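Local coordinates for protein UL16 (PDB 2WY3) that helps human cytomegalovirus escape immune attack by keeping the ligands ULBP1 and ULBP2 from the NK-cell receptor KLRK1, at residues Gly32-Ile37 and Leu128-Gly133; Glu47-Ala52 and Cys114-Asn119; Thr81-Asp86 and Tyr99-Val104. All coordinates share one frame; numbering follows the deposited sequence.

Contact 1 of 3, residues Gly32-Ile37 and Leu128-Gly133; sequences GMCISI and LYVRLG
Val-130 lays its two methyl groups against Cys-34: CG2 meets SG at 3.9 Å, while CG1 and CG2 both lie close to CB of the cysteine. The valine places CG1 anti to its backbone N (chi1 170°), which sets this methyl beside the valine's own carbonyl carbon and across from the other strand, 3.8 Å from Met-33 O. Two residues back along the strand, Leu-128 repeats the theme with a single branch. Its CD2 reaches both Ser-36 CB, at 3.8 Å, and Ile-35 O, so that a methyl again rests on backbone and CB atoms. A small serine and a slim cysteine suit the first strand, because branched residues of the other fill the space between two nearly antiparallel strands with axes 8.0 Å apart. The strands belong to different sheets, 34-41 to the three-stranded and 121-131 to the six-stranded one. Tyr-112 touches both Cys-34 and Val-130. Beyond the strand ends the backbones close up, and Gly-32 N gives a hydrogen bond of 2.9 Å to Arg-131 O. Gly-32 CA lies 3.2 Å from Gly-133 O, an approach possible because Gly-32 has no side chain. Arg-131 bends back, NH1 donating to Val-130 O from above the carbonyl plane. Met-33 O, buried under methyl groups, has no hydrogen-bond partner; apolar contact thus dominates, and one backbone bond supplies the directional link.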
# COMPACT_ATOMS: atom_id res chain seq x y z
N GLY B 32 -17.30 6.34 0.66
CA GLY B 32 -16.59 7.40 1.36
C GLY B 32 -15.08 7.30 1.21
O GLY B 32 -14.33 8.06 1.82
N MET B 33 -14.63 6.35 0.40
CA MET B 33 -13.19 6.15 0.20
C MET B 33 -12.93 5.78 -1.26
O MET B 33 -13.70 5.03 -1.87
CB MET B 33 -12.65 5.07 1.16
CG MET B 33 -11.24 4.55 0.81
SD MET B 33 -10.55 3.40 2.06
CE MET B 33 -10.34 4.51 3.41
N CYS B 34 -11.86 6.33 -1.83
CA CYS B 34 -11.44 5.92 -3.17
C CYS B 34 -9.98 5.51 -3.12
O CYS B 34 -9.09 6.34 -3.35
CB CYS B 34 -11.63 7.03 -4.20
SG CYS B 34 -11.03 6.55 -5.85
N ILE B 35 -9.74 4.25 -2.79
CA ILE B 35 -8.40 3.68 -2.83
C ILE B 35 -8.48 2.35 -3.58
O ILE B 35 -9.07 1.39 -3.09
CB ILE B 35 -7.85 3.43 -1.42
CG1 ILE B 35 -7.71 4.75 -0.66
CG2 ILE B 35 -6.50 2.70 -1.49
CD1 ILE B 35 -7.22 4.59 0.78
N SER B 36 -7.89 2.34 -4.77
CA SER B 36 -7.79 1.15 -5.58
C SER B 36 -6.32 0.76 -5.66
O SER B 36 -5.47 1.60 -5.96
CB SER B 36 -8.36 1.45 -6.98
OG SER B 36 -7.75 0.68 -7.99
N ILE B 37 -6.03 -0.50 -5.36
CA ILE B 37 -4.66 -1.01 -5.42
C ILE B 37 -4.68 -2.32 -6.21
O ILE B 37 -5.06 -3.37 -5.69
CB ILE B 37 -4.10 -1.28 -4.01
CG1 ILE B 37 -4.25 -0.02 -3.14
CG2 ILE B 37 -2.64 -1.73 -4.11
CD1 ILE B 37 -3.98 -0.23 -1.64
N LEU B 128 -13.49 -1.47 -8.95
CA LEU B 128 -13.89 -0.85 -7.69
C LEU B 128 -14.97 0.19 -7.98
O LEU B 128 -14.77 1.08 -8.80
CB LEU B 128 -12.70 -0.17 -7.02
CG LEU B 128 -13.08 0.77 -5.88
CD1 LEU B 128 -13.59 -0.06 -4.68
CD2 LEU B 128 -11.89 1.67 -5.49
N TYR B 129 -16.11 0.05 -7.31
CA TYR B 129 -17.12 1.10 -7.34
C TYR B 129 -16.90 2.02 -6.15
O TYR B 129 -16.68 1.56 -5.03
CB TYR B 129 -18.52 0.49 -7.25
CG TYR B 129 -18.99 -0.17 -8.53
CD1 TYR B 129 -19.52 0.59 -9.57
CD2 TYR B 129 -18.93 -1.55 -8.68
CE1 TYR B 129 -19.98 -0.02 -10.73
CE2 TYR B 129 -19.39 -2.17 -9.86
CZ TYR B 129 -19.91 -1.39 -10.87
OH TYR B 129 -20.36 -1.97 -12.03
N VAL B 130 -16.98 3.33 -6.40
CA VAL B 130 -16.79 4.35 -5.36
C VAL B 130 -18.07 5.17 -5.22
O VAL B 130 -18.62 5.64 -6.22
CB VAL B 130 -15.64 5.28 -5.73
CG1 VAL B 130 -15.58 6.49 -4.79
CG2 VAL B 130 -14.31 4.49 -5.74
N ARG B 131 -18.55 5.30 -3.99
CA ARG B 131 -19.79 6.02 -3.71
C ARG B 131 -19.52 7.02 -2.60
O ARG B 131 -18.57 6.87 -1.86
CB ARG B 131 -20.87 5.04 -3.26
CG ARG B 131 -21.22 4.03 -4.35
CD ARG B 131 -21.95 4.77 -5.49
NE ARG B 131 -22.45 3.84 -6.50
CZ ARG B 131 -21.84 3.57 -7.65
NH1 ARG B 131 -20.68 4.15 -7.96
NH2 ARG B 131 -22.39 2.70 -8.49
N LEU B 132 -20.35 8.06 -2.49
CA LEU B 132 -20.22 9.00 -1.39
C LEU B 132 -20.55 8.28 -0.09
O LEU B 132 -21.19 7.23 -0.10
CB LEU B 132 -21.17 10.18 -1.59
CG LEU B 132 -20.98 11.02 -2.86
CD1 LEU B 132 -22.01 12.15 -2.90
CD2 LEU B 132 -19.57 11.58 -2.93
N GLY B 133 -20.08 8.83 1.03
CA GLY B 133 -20.44 8.29 2.32
C GLY B 133 -19.45 8.65 3.41
O GLY B 133 -18.41 9.27 3.15

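Contact 2 of 3, residues Glu47-Ala52 and Cys114-Asn119; sequences EIIGVA and CLRCEN
Glu-47 and Arg-116 meet through two extended side chains: the glutamate sets CG anti to its backbone N (chi1 -171°), the arginine does likewise (chi1 -160°), and the two chains cross at about a right angle. The guanidinium then grips the carboxylate side-on, one nitrogen to each oxygen. NE donates to Glu-47 OE2 at 2.7 Å, and NH2 to Glu-47 OE1 at 3.1 Å, on the syn side in both cases. The two planes are only 26° apart, so the pair of bonds limits rotation of either group. Arg-116 NH2 also serves Glu-41 O. A water accepts from Cys-117 N and lies 2.8 Å from Glu-47 OE2.

Farther along, Leu-115 N donates to Gly-50 O at 2.8 Å. Leu-115 CB and CG lie beside the same oxygen in this antiparallel hydrogen-bonded pair, and Leu-115 CD1 reaches the small Ala-52 CB at 4.2 Å. In the next, non-hydrogen-bonded pair, Val-51 CG2 touches Cys-114 SG on the same face of the sheet; Cys-114 is disulfide-linked to Cys-38. Adjacent antiparallel strands, 49-55 and 110-118, thus pair inside a six-stranded mixed sheet of the probable ectodomain, the disulfide tying it to the facing three-stranded sheet as in immunoglobulin-like sandwiches.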
# COMPACT_ATOMS: atom_id res chain seq x y z
N GLU B 47 5.07 -3.50 -21.40
CA GLU B 47 3.64 -3.69 -21.21
C GLU B 47 2.93 -2.44 -20.70
O GLU B 47 3.29 -1.87 -19.67
CB GLU B 47 3.35 -4.87 -20.28
CG GLU B 47 1.85 -5.22 -20.24
CD GLU B 47 1.54 -6.42 -19.36
OE1 GLU B 47 2.49 -6.98 -18.78
OE2 GLU B 47 0.35 -6.79 -19.25
N ILE B 48 1.89 -2.04 -21.43
CA ILE B 48 1.04 -0.94 -21.02
C ILE B 48 -0.14 -1.47 -20.23
O ILE B 48 -0.92 -2.30 -20.73
CB ILE B 48 0.53 -0.14 -22.23
CG1 ILE B 48 1.73 0.41 -23.01
CG2 ILE B 48 -0.40 0.96 -21.77
CD1 ILE B 48 1.38 0.97 -24.38
N ILE B 49 -0.24 -1.03 -18.98
CA ILE B 49 -1.37 -1.35 -18.11
C ILE B 49 -1.99 -0.03 -17.63
O ILE B 49 -1.43 1.04 -17.87
CB ILE B 49 -0.92 -2.23 -16.93
CG1 ILE B 49 0.24 -1.58 -16.16
CG2 ILE B 49 -0.50 -3.60 -17.45
CD1 ILE B 49 0.61 -2.34 -14.89
N GLY B 50 -3.13 -0.08 -16.97
CA GLY B 50 -3.72 1.18 -16.54
C GLY B 50 -5.07 1.04 -15.89
O GLY B 50 -5.57 -0.07 -15.66
N VAL B 51 -5.69 2.19 -15.64
CA VAL B 51 -6.94 2.23 -14.89
C VAL B 51 -7.93 3.16 -15.60
O VAL B 51 -7.60 4.30 -15.90
CB VAL B 51 -6.72 2.77 -13.46
CG1 VAL B 51 -8.01 2.71 -12.67
CG2 VAL B 51 -5.62 1.97 -12.74
N ALA B 52 -9.12 2.63 -15.88
CA ALA B 52 -10.20 3.42 -16.47
C ALA B 52 -11.16 3.88 -15.37
O ALA B 52 -11.49 3.11 -14.48
CB ALA B 52 -10.96 2.58 -17.51
N CYS B 114 -9.24 -1.75 -13.35
CA CYS B 114 -7.82 -2.00 -13.60
C CYS B 114 -7.69 -2.94 -14.78
O CYS B 114 -8.20 -4.06 -14.75
CB CYS B 114 -7.14 -2.60 -12.38
SG CYS B 114 -7.04 -1.34 -11.07
N LEU B 115 -6.98 -2.48 -15.81
CA LEU B 115 -7.02 -3.09 -17.12
C LEU B 115 -5.75 -3.85 -17.41
O LEU B 115 -4.68 -3.46 -16.96
CB LEU B 115 -7.14 -2.01 -18.20
CG LEU B 115 -8.31 -1.03 -18.08
CD1 LEU B 115 -8.30 -0.07 -19.28
CD2 LEU B 115 -9.62 -1.79 -18.01
N ARG B 116 -5.89 -4.92 -18.19
CA ARG B 116 -4.74 -5.64 -18.74
C ARG B 116 -5.14 -6.32 -20.04
O ARG B 116 -6.26 -6.81 -20.17
CB ARG B 116 -4.23 -6.72 -17.78
CG ARG B 116 -2.79 -7.16 -18.09
CD ARG B 116 -2.22 -8.08 -17.02
NE ARG B 116 -0.76 -8.18 -17.19
CZ ARG B 116 0.06 -8.77 -16.34
NH1 ARG B 116 -0.42 -9.34 -15.23
NH2 ARG B 116 1.36 -8.80 -16.59
N CYS B 117 -4.20 -6.41 -20.96
CA CYS B 117 -4.43 -7.11 -22.22
C CYS B 117 -3.94 -8.55 -22.12
O CYS B 117 -2.80 -8.79 -21.74
CB CYS B 117 -3.70 -6.38 -23.34
SG CYS B 117 -4.01 -7.03 -24.99
N GLU B 118 -4.80 -9.50 -22.44
CA GLU B 118 -4.40 -10.90 -22.45
C GLU B 118 -4.87 -11.53 -23.76
O GLU B 118 -6.03 -11.41 -24.13
CB GLU B 118 -4.97 -11.65 -21.25
CG GLU B 118 -4.71 -13.16 -21.30
CD GLU B 118 -5.56 -13.96 -20.33
OE1 GLU B 118 -6.12 -13.37 -19.38
OE2 GLU B 118 -5.67 -15.19 -20.51
N ASN B 119 -3.95 -12.19 -24.46
CA ASN B 119 -4.28 -12.79 -25.75
C ASN B 119 -4.99 -11.79 -26.65
O ASN B 119 -5.90 -12.16 -27.40
CB ASN B 119 -5.19 -14.01 -25.56
CG ASN B 119 -4.53 -15.10 -24.73
OD1 ASN B 119 -3.33 -15.05 -24.46
ND2 ASN B 119 -5.32 -16.10 -24.33
O HOH W 1 -1.62 -5.18 -20.50

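Contact 3 of 3, residues Thr81-Asp86 and Tyr99-Val104; sequences TNILQD and YTSRMV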
# COMPACT_ATOMS: atom_id res chain seq x y z
N THR B 81 -7.96 15.98 -7.85
CA THR B 81 -8.44 15.17 -6.73
C THR B 81 -7.50 14.01 -6.40
O THR B 81 -7.75 13.26 -5.45
CB THR B 81 -9.82 14.57 -7.03
OG1 THR B 81 -9.72 13.70 -8.17
CG2 THR B 81 -10.83 15.66 -7.31
N ASN B 82 -6.43 13.85 -7.17
CA ASN B 82 -5.50 12.73 -6.96
C ASN B 82 -4.64 12.87 -5.71
O ASN B 82 -4.01 13.90 -5.50
CB ASN B 82 -4.55 12.58 -8.15
CG ASN B 82 -5.21 11.95 -9.37
OD1 ASN B 82 -6.39 11.58 -9.35
ND2 ASN B 82 -4.44 11.85 -10.44
N ILE B 83 -4.59 11.81 -4.91
CA ILE B 83 -3.67 11.72 -3.77
C ILE B 83 -2.48 10.87 -4.21
O ILE B 83 -1.31 11.17 -3.89
CB ILE B 83 -4.37 11.06 -2.57
CG1 ILE B 83 -5.50 11.96 -2.07
CG2 ILE B 83 -3.35 10.75 -1.45
CD1 ILE B 83 -6.50 11.28 -1.16
N LEU B 84 -2.79 9.80 -4.94
CA LEU B 84 -1.78 8.93 -5.50
C LEU B 84 -2.29 8.35 -6.81
O LEU B 84 -3.44 7.89 -6.89
CB LEU B 84 -1.45 7.79 -4.54
CG LEU B 84 -0.35 6.79 -4.95
CD1 LEU B 84 0.95 7.50 -5.31
CD2 LEU B 84 -0.12 5.82 -3.80
N GLN B 85 -1.44 8.36 -7.83
CA GLN B 85 -1.81 7.83 -9.14
C GLN B 85 -0.54 7.34 -9.83
O GLN B 85 -0.04 7.97 -10.77
CB GLN B 85 -2.50 8.93 -9.96
CG GLN B 85 -3.11 8.45 -11.30
CD GLN B 85 -2.81 9.42 -12.44
OE1 GLN B 85 -3.67 10.20 -12.85
NE2 GLN B 85 -1.57 9.38 -12.94
N ASP B 86 -0.02 6.21 -9.37
CA ASP B 86 1.29 5.75 -9.80
C ASP B 86 1.42 4.27 -9.49
O ASP B 86 0.61 3.70 -8.76
CB ASP B 86 2.36 6.54 -9.03
CG ASP B 86 3.73 6.51 -9.69
OD1 ASP B 86 3.89 5.93 -10.79
OD2 ASP B 86 4.65 7.10 -9.10
N TYR B 99 -1.58 2.09 -7.92
CA TYR B 99 -2.32 2.75 -6.85
C TYR B 99 -3.10 3.92 -7.39
O TYR B 99 -2.53 4.80 -8.04
CB TYR B 99 -1.36 3.30 -5.79
CG TYR B 99 -0.76 2.26 -4.90
CD1 TYR B 99 -1.22 2.09 -3.59
CD2 TYR B 99 0.27 1.44 -5.35
CE1 TYR B 99 -0.66 1.13 -2.76
CE2 TYR B 99 0.83 0.47 -4.52
CZ TYR B 99 0.35 0.33 -3.23
OH TYR B 99 0.88 -0.62 -2.39
N THR B 100 -4.40 3.95 -7.12
CA THR B 100 -5.23 5.10 -7.43
C THR B 100 -5.96 5.52 -6.15
O THR B 100 -6.87 4.83 -5.70
CB THR B 100 -6.28 4.78 -8.52
OG1 THR B 100 -5.62 4.20 -9.66
CG2 THR B 100 -7.03 6.05 -8.93
N SER B 101 -5.53 6.63 -5.57
CA SER B 101 -6.18 7.17 -4.38
C SER B 101 -6.61 8.60 -4.68
O SER B 101 -5.82 9.40 -5.16
CB SER B 101 -5.21 7.14 -3.19
OG SER B 101 -5.78 7.75 -2.04
N ARG B 102 -7.87 8.91 -4.40
CA ARG B 102 -8.41 10.22 -4.72
C ARG B 102 -9.35 10.67 -3.63
O ARG B 102 -9.92 9.84 -2.92
CB ARG B 102 -9.21 10.16 -6.03
CG ARG B 102 -8.57 9.33 -7.12
CD ARG B 102 -9.41 9.39 -8.40
NE ARG B 102 -9.08 10.54 -9.22
CZ ARG B 102 -9.76 10.93 -10.30
NH1 ARG B 102 -10.86 10.28 -10.67
NH2 ARG B 102 -9.36 11.99 -10.99
N MET B 103 -9.53 11.98 -3.51
CA MET B 103 -10.59 12.52 -2.68
C MET B 103 -11.92 12.07 -3.27
O MET B 103 -12.08 12.05 -4.49
CB MET B 103 -10.51 14.05 -2.62
CG MET B 103 -9.20 14.54 -2.04
SD MET B 103 -9.14 16.34 -1.90
CE MET B 103 -9.38 16.82 -3.60
N VAL B 104 -12.86 11.71 -2.40
CA VAL B 104 -14.17 11.26 -2.84
C VAL B 104 -15.13 12.45 -2.94
O VAL B 104 -15.41 13.13 -1.94
CB VAL B 104 -14.75 10.19 -1.91
CG1 VAL B 104 -16.14 9.76 -2.37
CG2 VAL B 104 -13.82 8.98 -1.86
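Arg-102 starts with CB 3.5 Å from Thr-81 O, and its CG and CD then run alongside Asn-82 OD1. A bend at chi3 (86°) turns the head so that NE donates to Asn-82 OD1 at 2.9 Å, the amide and guanidinium planes standing 58° apart. Thr-81 OG1 lies over one face of the guanidinium, 3.3 Å from Arg-102 NH2 but poorly angled for a hydrogen bond. Arg-102 NH1 hydrogen-bonds to Tyr-112 OH, and Phe-53 makes a cation-pi contact with the group. A long, flat, multiply donating side chain therefore suits this buried place.

Beside it the strands form a classic beta bulge: Ile-83 N and Leu-84 N both donate to Ser-101 O, approaching from the same face of its plane, at 2.7 Å and 3.1 Å respectively. The small Ser-101 lets Ile-83 CB and CD1 settle near its OG. On the same face as Ser-101, Leu-84 CD2 packs at 3.4 Å against Tyr-99 CB, while Tyr-99 OH binds an acidic side chain of another protein's chain.

The pairing belongs to the hairpin of strands 82-89 and 95-102. Strand 95-102 is the middle of a three-stranded sheet, bordered on its other side by strand 34-41, and Thr-100 and Gln-85 meet Trp-65 of strand 62-68.

How the contacts relate
Contacts 1 and 2 are buried and contact 3 partly so; contacts 1 and 3 both meet another protein's chain, whereas no other chain touches contact 2. Contact 2 joins neighbours within the six-stranded sheet, contact 3 neighbours within the three-stranded one, and contact 1 bridges the two sheets. The chemistry follows: contact 3 is held by a ladder of backbone bonds plus an arginine-asparagine bond, contact 2 by one backbone bond plus a salt bridge, whereas the bridge between sheets is mostly apolar. Contacts 1 and 3 share a sheet, Cys-34 O and Ser-36 O probably bonding to Arg-102 N and Thr-100 N. Ser-36 also packs on Cys-114, and Val-51 on Thr-100, linking contact 2 to both.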